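Local coordinates for topoisomerase I-like protein (PDB 2B9S) that works with a partner chain as a heterodimeric type IB DNA topoisomerase, probably relaxing supercoils by transiently nicking and resealing one strand, at residues 25-30 against 184-189; 270-275 against 347-352. All blocks are in the same frame, centred on the assembly; numbering follows the deposited sequence.

Contact 1: 25-30 against 184-189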
ATOM      1  N   LEU D  25      13.445 -17.368 -15.684  1.00 28.27           N
ATOM      2  CA  LEU D  25      12.293 -16.504 -15.724  1.00 27.54           C
ATOM      3  C   LEU D  25      11.907 -16.169 -17.158  1.00 26.07           C
ATOM      4  O   LEU D  25      12.699 -15.621 -17.910  1.00 28.24           O
ATOM      5  CB  LEU D  25      12.560 -15.227 -14.894  1.00 26.64           C
ATOM      6  CG  LEU D  25      11.465 -14.188 -14.681  1.00 25.83           C
ATOM      7  CD1 LEU D  25      10.148 -14.802 -14.173  1.00 25.58           C
ATOM      8  CD2 LEU D  25      11.999 -13.100 -13.745  1.00 26.74           C
ATOM      9  N   ALA D  26      10.674 -16.498 -17.510  1.00 27.09           N
ATOM     10  CA  ALA D  26      10.108 -16.207 -18.811  1.00 28.25           C
ATOM     11  C   ALA D  26       8.764 -15.491 -18.662  1.00 28.14           C
ATOM     12  O   ALA D  26       7.918 -15.890 -17.854  1.00 30.69           O
ATOM     13  CB  ALA D  26       9.929 -17.508 -19.615  1.00 28.54           C
ATOM     14  N   HIS D  27       8.557 -14.443 -19.453  1.00 29.09           N
ATOM     15  CA  HIS D  27       7.294 -13.698 -19.426  1.00 28.75           C
ATOM     16  C   HIS D  27       7.167 -12.885 -20.695  1.00 28.88           C
ATOM     17  O   HIS D  27       8.134 -12.718 -21.429  1.00 29.99           O
ATOM     18  CB  HIS D  27       7.181 -12.800 -18.165  1.00 27.11           C
ATOM     19  CG  HIS D  27       8.225 -11.724 -18.087  1.00 26.39           C
ATOM     20  ND1 HIS D  27       8.067 -10.484 -18.677  1.00 23.45           N
ATOM     21  CD2 HIS D  27       9.445 -11.710 -17.494  1.00 23.96           C
ATOM     22  CE1 HIS D  27       9.149  -9.759 -18.459  1.00 23.98           C
ATOM     23  NE2 HIS D  27       9.998 -10.476 -17.740  1.00 24.34           N
ATOM     24  N   ASN D  28       5.967 -12.376 -20.937  1.00 31.83           N
ATOM     25  CA  ASN D  28       5.642 -11.645 -22.159  1.00 34.92           C
ATOM     26  C   ASN D  28       5.590 -10.116 -22.042  1.00 34.37           C
ATOM     27  O   ASN D  28       5.055  -9.456 -22.930  1.00 34.29           O
ATOM     28  CB  ASN D  28       4.295 -12.152 -22.685  1.00 37.59           C
ATOM     29  CG  ASN D  28       4.350 -13.608 -23.103  1.00 38.76           C
ATOM     30  OD1 ASN D  28       5.256 -14.016 -23.827  1.00 40.57           O
ATOM     31  ND2 ASN D  28       3.392 -14.389 -22.657  1.00 38.05           N
ATOM     32  N   GLY D  29       6.132  -9.567 -20.954  1.00 33.48           N
ATOM     33  CA  GLY D  29       6.168  -8.118 -20.748  1.00 30.46           C
ATOM     34  C   GLY D  29       4.848  -7.558 -20.261  1.00 29.27           C
ATOM     35  O   GLY D  29       4.149  -8.180 -19.464  1.00 29.34           O
ATOM     36  N   VAL D  30       4.488  -6.394 -20.779  1.00 29.51           N
ATOM     37  CA  VAL D  30       3.408  -5.593 -20.208  1.00 29.34           C
ATOM     38  C   VAL D  30       2.321  -5.234 -21.209  1.00 29.33           C
ATOM     39  O   VAL D  30       2.589  -5.131 -22.402  1.00 29.09           O
ATOM     40  CB  VAL D  30       3.979  -4.297 -19.570  1.00 29.39           C
ATOM     41  CG1 VAL D  30       4.868  -4.653 -18.358  1.00 28.42           C
ATOM     42  CG2 VAL D  30       4.757  -3.462 -20.602  1.00 25.30           C
ATOM     43  N   ILE D 184      10.435   1.766 -19.745  1.00 29.42           N
ATOM     44  CA  ILE D 184      10.313   0.460 -19.076  1.00 27.75           C
ATOM     45  C   ILE D 184      11.559  -0.415 -19.214  1.00 26.77           C
ATOM     46  O   ILE D 184      12.063  -0.655 -20.321  1.00 26.00           O
ATOM     47  CB  ILE D 184       9.051  -0.297 -19.559  1.00 27.63           C
ATOM     48  CG1 ILE D 184       7.803   0.515 -19.199  1.00 27.35           C
ATOM     49  CG2 ILE D 184       8.955  -1.710 -18.944  1.00 25.85           C
ATOM     50  CD1 ILE D 184       6.567   0.167 -19.998  1.00 28.02           C
ATOM     51  N   THR D 185      12.059  -0.853 -18.060  1.00 26.79           N
ATOM     52  CA  THR D 185      13.169  -1.807 -17.966  1.00 24.48           C
ATOM     53  C   THR D 185      12.548  -3.188 -17.776  1.00 24.94           C
ATOM     54  O   THR D 185      11.699  -3.392 -16.901  1.00 22.77           O
ATOM     55  CB  THR D 185      14.134  -1.452 -16.797  1.00 23.62           C
ATOM     56  OG1 THR D 185      14.679  -0.143 -17.014  1.00 23.03           O
ATOM     57  CG2 THR D 185      15.295  -2.442 -16.691  1.00 21.89           C
ATOM     58  N   ILE D 186      12.958  -4.119 -18.626  1.00 26.01           N
ATOM     59  CA  ILE D 186      12.511  -5.508 -18.558  1.00 25.73           C
ATOM     60  C   ILE D 186      13.531  -6.330 -17.771  1.00 25.64           C
ATOM     61  O   ILE D 186      14.740  -6.248 -18.011  1.00 25.32           O
ATOM     62  CB  ILE D 186      12.284  -6.078 -19.988  1.00 25.02           C
ATOM     63  CG1 ILE D 186      11.092  -5.375 -20.669  1.00 24.52           C
ATOM     64  CG2 ILE D 186      12.120  -7.591 -19.959  1.00 28.66           C
ATOM     65  CD1 ILE D 186       9.687  -5.862 -20.272  1.00 24.05           C
ATOM     66  N   ASN D 187      13.040  -7.076 -16.784  1.00 26.30           N
ATOM     67  CA  ASN D 187      13.871  -8.038 -16.062  1.00 24.53           C
ATOM     68  C   ASN D 187      13.396  -9.440 -16.404  1.00 26.12           C
ATOM     69  O   ASN D 187      12.238  -9.789 -16.151  1.00 24.90           O
ATOM     70  CB  ASN D 187      13.819  -7.833 -14.548  1.00 23.19           C
ATOM     71  CG  ASN D 187      14.890  -8.621 -13.818  1.00 20.41           C
ATOM     72  OD1 ASN D 187      16.064  -8.458 -14.087  1.00 17.95           O
ATOM     73  ND2 ASN D 187      14.486  -9.463 -12.886  1.00 19.18           N
ATOM     74  N   ILE D 188      14.307 -10.227 -16.979  1.00 26.97           N
ATOM     75  CA  ILE D 188      13.998 -11.553 -17.523  1.00 28.21           C
ATOM     76  C   ILE D 188      15.242 -12.480 -17.491  1.00 29.07           C
ATOM     77  O   ILE D 188      16.360 -12.005 -17.267  1.00 28.70           O
ATOM     78  CB  ILE D 188      13.419 -11.392 -18.959  1.00 27.19           C
ATOM     79  CG1 ILE D 188      12.532 -12.584 -19.340  1.00 27.00           C
ATOM     80  CG2 ILE D 188      14.512 -10.991 -19.964  1.00 25.63           C
ATOM     81  CD1 ILE D 188      11.684 -12.357 -20.539  1.00 24.16           C
ATOM     82  N   GLY D 189      15.051 -13.786 -17.710  1.00 30.73           N
ATOM     83  CA  GLY D 189      16.183 -14.732 -17.779  1.00 29.06           C
ATOM     84  C   GLY D 189      17.050 -14.550 -19.010  1.00 29.14           C
ATOM     85  O   GLY D 189      16.544 -14.243 -20.083  1.00 29.11           O
TER

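Contact 2: 270-275 against 347-352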
ATOM      1  N   ASN D 270      20.589   8.027  31.264  1.00 49.52           N
ATOM      2  CA  ASN D 270      20.905   9.453  31.202  1.00 50.37           C
ATOM      3  C   ASN D 270      21.337   9.842  29.794  1.00 48.82           C
ATOM      4  O   ASN D 270      21.546  11.020  29.499  1.00 48.17           O
ATOM      5  CB  ASN D 270      21.947   9.856  32.258  1.00 53.50           C
ATOM      6  CG  ASN D 270      23.343   9.342  31.941  1.00 56.60           C
ATOM      7  OD1 ASN D 270      23.612   8.136  32.021  1.00 59.05           O
ATOM      8  ND2 ASN D 270      24.248  10.261  31.595  1.00 57.87           N
ATOM      9  N   ASP D 271      21.463   8.841  28.924  1.00 46.22           N
ATOM     10  CA  ASP D 271      21.686   9.097  27.507  1.00 44.00           C
ATOM     11  C   ASP D 271      20.340   9.440  26.845  1.00 43.21           C
ATOM     12  O   ASP D 271      19.391   8.648  26.904  1.00 42.34           O
ATOM     13  CB  ASP D 271      22.362   7.897  26.838  1.00 43.98           C
ATOM     14  CG  ASP D 271      22.619   8.127  25.364  1.00 44.66           C
ATOM     15  OD1 ASP D 271      21.769   8.756  24.711  1.00 46.89           O
ATOM     16  OD2 ASP D 271      23.653   7.681  24.842  1.00 44.20           O
ATOM     17  N   LEU D 272      20.251  10.623  26.233  1.00 40.84           N
ATOM     18  CA  LEU D 272      18.966  11.105  25.701  1.00 39.94           C
ATOM     19  C   LEU D 272      18.450  10.258  24.519  1.00 38.71           C
ATOM     20  O   LEU D 272      17.259   9.960  24.446  1.00 37.91           O
ATOM     21  CB  LEU D 272      19.038  12.594  25.341  1.00 40.34           C
ATOM     22  CG  LEU D 272      17.748  13.325  24.952  1.00 40.20           C
ATOM     23  CD1 LEU D 272      16.760  13.370  26.128  1.00 38.80           C
ATOM     24  CD2 LEU D 272      18.079  14.718  24.414  1.00 38.42           C
ATOM     25  N   HIS D 273      19.350   9.861  23.621  1.00 37.79           N
ATOM     26  CA  HIS D 273      19.012   8.932  22.541  1.00 37.71           C
ATOM     27  C   HIS D 273      18.425   7.612  23.068  1.00 37.58           C
ATOM     28  O   HIS D 273      17.399   7.140  22.567  1.00 38.02           O
ATOM     29  CB  HIS D 273      20.231   8.654  21.639  1.00 37.71           C
ATOM     30  CG  HIS D 273      20.021   7.518  20.685  1.00 37.78           C
ATOM     31  ND1 HIS D 273      19.086   7.559  19.675  1.00 37.63           N
ATOM     32  CD2 HIS D 273      20.601   6.296  20.606  1.00 38.07           C
ATOM     33  CE1 HIS D 273      19.099   6.416  19.014  1.00 36.52           C
ATOM     34  NE2 HIS D 273      20.010   5.632  19.560  1.00 37.66           N
ATOM     35  N   VAL D 274      19.072   7.032  24.080  1.00 36.91           N
ATOM     36  CA  VAL D 274      18.662   5.736  24.645  1.00 35.23           C
ATOM     37  C   VAL D 274      17.263   5.798  25.280  1.00 34.57           C
ATOM     38  O   VAL D 274      16.426   4.905  25.038  1.00 33.44           O
ATOM     39  CB  VAL D 274      19.733   5.152  25.640  1.00 34.70           C
ATOM     40  CG1 VAL D 274      19.280   3.835  26.232  1.00 34.79           C
ATOM     41  CG2 VAL D 274      21.063   4.922  24.933  1.00 34.08           C
ATOM     42  N   ALA D 275      17.011   6.853  26.066  1.00 32.49           N
ATOM     43  CA  ALA D 275      15.716   7.044  26.734  1.00 31.95           C
ATOM     44  C   ALA D 275      14.578   7.254  25.734  1.00 30.81           C
ATOM     45  O   ALA D 275      13.482   6.725  25.927  1.00 30.35           O
ATOM     46  CB  ALA D 275      15.776   8.203  27.732  1.00 30.61           C
ATOM     47  N   LEU D 347       7.972  11.645  28.814  1.00 30.18           N
ATOM     48  CA  LEU D 347       7.224  12.476  27.878  1.00 29.71           C
ATOM     49  C   LEU D 347       7.112  13.952  28.292  1.00 32.25           C
ATOM     50  O   LEU D 347       7.077  14.834  27.422  1.00 32.72           O
ATOM     51  CB  LEU D 347       5.822  11.891  27.643  1.00 27.21           C
ATOM     52  CG  LEU D 347       5.723  10.590  26.830  1.00 27.10           C
ATOM     53  CD1 LEU D 347       4.271  10.092  26.747  1.00 23.62           C
ATOM     54  CD2 LEU D 347       6.359  10.737  25.422  1.00 23.20           C
ATOM     55  N   GLN D 348       7.033  14.217  29.600  1.00 32.19           N
ATOM     56  CA  GLN D 348       7.066  15.594  30.102  1.00 33.99           C
ATOM     57  C   GLN D 348       8.441  16.211  29.835  1.00 33.06           C
ATOM     58  O   GLN D 348       8.540  17.358  29.455  1.00 32.23           O
ATOM     59  CB  GLN D 348       6.734  15.655  31.603  1.00 34.85           C
ATOM     60  CG  GLN D 348       5.303  15.212  31.972  1.00 36.51           C
ATOM     61  CD  GLN D 348       5.084  15.157  33.474  1.00 37.70           C
ATOM     62  OE1 GLN D 348       5.846  14.517  34.208  1.00 38.46           O
ATOM     63  NE2 GLN D 348       4.045  15.845  33.945  1.00 38.00           N
ATOM     64  N   ARG D 349       9.492  15.434  30.044  1.00 33.76           N
ATOM     65  CA  ARG D 349      10.842  15.844  29.735  1.00 38.47           C
ATOM     66  C   ARG D 349      10.997  16.132  28.233  1.00 36.62           C
ATOM     67  O   ARG D 349      11.603  17.145  27.839  1.00 36.82           O
ATOM     68  CB  ARG D 349      11.842  14.768  30.190  1.00 39.73           C
ATOM     69  CG  ARG D 349      13.266  15.279  30.362  1.00 45.35           C
ATOM     70  CD  ARG D 349      14.187  14.235  31.016  1.00 47.68           C
ATOM     71  NE  ARG D 349      15.100  13.573  30.060  1.00 52.16           N
ATOM     72  CZ  ARG D 349      15.678  12.386  30.277  1.00 53.26           C
ATOM     73  NH1 ARG D 349      15.429  11.723  31.410  1.00 54.70           N
ATOM     74  NH2 ARG D 349      16.497  11.856  29.370  1.00 53.17           N
ATOM     75  N   PHE D 350      10.436  15.245  27.406  1.00 34.01           N
ATOM     76  CA  PHE D 350      10.616  15.293  25.956  1.00 31.26           C
ATOM     77  C   PHE D 350       9.876  16.450  25.302  1.00 31.44           C
ATOM     78  O   PHE D 350      10.126  16.741  24.139  1.00 33.35           O
ATOM     79  CB  PHE D 350      10.165  13.979  25.286  1.00 27.25           C
ATOM     80  CG  PHE D 350      11.001  12.781  25.635  1.00 26.24           C
ATOM     81  CD1 PHE D 350      12.223  12.916  26.299  1.00 25.34           C
ATOM     82  CD2 PHE D 350      10.570  11.501  25.279  1.00 25.61           C
ATOM     83  CE1 PHE D 350      12.977  11.802  26.621  1.00 26.14           C
ATOM     84  CE2 PHE D 350      11.333  10.378  25.583  1.00 25.01           C
ATOM     85  CZ  PHE D 350      12.536  10.522  26.250  1.00 25.81           C
ATOM     86  N   THR D 351       8.954  17.082  26.034  1.00 30.62           N
ATOM     87  CA  THR D 351       8.120  18.144  25.471  1.00 30.61           C
ATOM     88  C   THR D 351       8.166  19.487  26.192  1.00 31.78           C
ATOM     89  O   THR D 351       7.585  20.445  25.701  1.00 32.92           O
ATOM     90  CB  THR D 351       6.602  17.736  25.377  1.00 29.52           C
ATOM     91  OG1 THR D 351       6.093  17.412  26.676  1.00 29.72           O
ATOM     92  CG2 THR D 351       6.394  16.552  24.458  1.00 29.00           C
ATOM     93  N   ARG D 352       8.836  19.587  27.339  1.00 34.93           N
ATOM     94  CA  ARG D 352       8.520  20.700  28.244  1.00 38.55           C
ATOM     95  C   ARG D 352       8.587  22.134  27.661  1.00 39.47           C
ATOM     96  O   ARG D 352       7.621  22.909  27.787  1.00 43.56           O
ATOM     97  CB  ARG D 352       9.204  20.586  29.622  1.00 40.75           C
ATOM     98  CG  ARG D 352      10.689  20.840  29.680  1.00 42.93           C
ATOM     99  CD  ARG D 352      11.115  21.023  31.118  1.00 44.52           C
ATOM    100  NE  ARG D 352      11.128  22.424  31.538  1.00 46.93           N
ATOM    101  CZ  ARG D 352      12.249  23.107  31.771  1.00 49.33           C
ATOM    102  NH1 ARG D 352      13.414  22.484  31.609  1.00 51.25           N
ATOM    103  NH2 ARG D 352      12.225  24.393  32.163  1.00 47.10           N
TER

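Contact 1: 25-30 against 184-189
H27 and L25 meet N187, I188 and G189 where two small β-sheets of the DNA-binding fragment adjoin. Strand 25-26 edges a three-stranded antiparallel sheet, strand 185-187 lies inside a four-stranded mixed one, and the segments run in roughly opposite directions. The backbones join at one point: G189 N donates to L25 O at 3.0 Å. Beyond it the chains part, and the H27 imidazole lies between them. I188 lies across one side of this ring. Its CB sits 3.7 Å from H27 NE2. From there I188 CG1 leaves anti to the backbone N (chi1 -155°), which brings it 3.4 Å from L25 O. CD1 ends the chain over one imidazole face, 4.0 Å from the ring centroid and 20° off the normal, a CH-pi contact displaced toward the rim; it also touches H27 O. I188 also packs on V206 of strand 205-207. I186 CG2 approaches H27 CE1 obliquely, at 4.0 Å. Farther along, V30 CG2 and I184 CD1 meet tip to tip at 4.1 Å, next to A216 of strand 216-219, against which both residues pack. L25 CD2 lies near N187 O, while the N187 amide turns to other partners: OD1 accepts from D209 N and Q207 NE2, and ND2 donates to W214 O. Two bonds near the ring plane fix the rotation of the buried imidazole and are consistent with a neutral ring carrying its proton on NE2. H27 ND1 accepts from G29 N at 3.1 Å, closing the turn after the strand. H27 NE2 donates to N187 O at 2.8 Å, arriving 41° out of that carbonyl's plane.

Contact 2: 270-275 against 347-352
Between the first turn of helix 272-287 and the last part of helix 341-351 the backbones stay well apart, with L272 and F350 the nearest pair at 9.3 Å from CA to CA, and the contact is made by side chains reaching across. L272 CG stands anti to the backbone N (chi1 -172°), which sends CD1 toward the second helix. There CD1 meets two neighbours: R349 NH2 at 3.6 Å, at the edge of the guanidinium and near its plane, and F350 CE1 at 4.1 Å, approached obliquely. In both pairs the side chains slide past each other in opposite directions. R349 leaves its helix extended and bends at chi3 (104°); its NH2 also lies 4.1 Å from A275 CB. The F350 ring presents its edge to the other helix, CZ being 3.9 Å from A275 C, with A275 O close to the ring plane. This is helix-to-helix packing in the catalytic core of the type IB enzymes. It continues inward along helix 272-287, where F350 also rests on Q276 and V279, and L347 on V279 and F283. The same helix leads the chain to R290 of the vanadate pocket, while helix 341-351 follows the hairpin of strands 320-326 and 332-338, whose turn carries K328. No hydrogen bond joins the two segments; the polar bonds stay within each helix or its flanking loop. D271 is the N-cap of helix 272-287: OD1 accepts from V274 N at 3.3 Å, met 62° out of the carboxylate plane, and D271 O takes a main-chain bond from A275 N. On the other helix T351 OG1 donates back to L347 O at 2.9 Å, and F350 O accepts from K354 NZ.

The two contacts share no secondary-structure element and lie on opposite sides of the chain's centre, about 51 Å apart between centres. Contact 1 is the buried one, with its nearest atom about 7 Å from the bound nucleic acid; contact 2 is only partly buried, farther from the chain's centre, its nearest atom about 14 Å from the nucleic acid. The extended segments of contact 1 combine backbone and imidazole hydrogen bonds with aliphatic packing. The helices of contact 2 meet through side chains packed on each other and, for the F350 ring, on backbone atoms of A275, without a crossing hydrogen bond, and its exposed part includes L272 and R349. Contact 1 belongs to the DNA-binding fragment, contact 2 to the catalytic core.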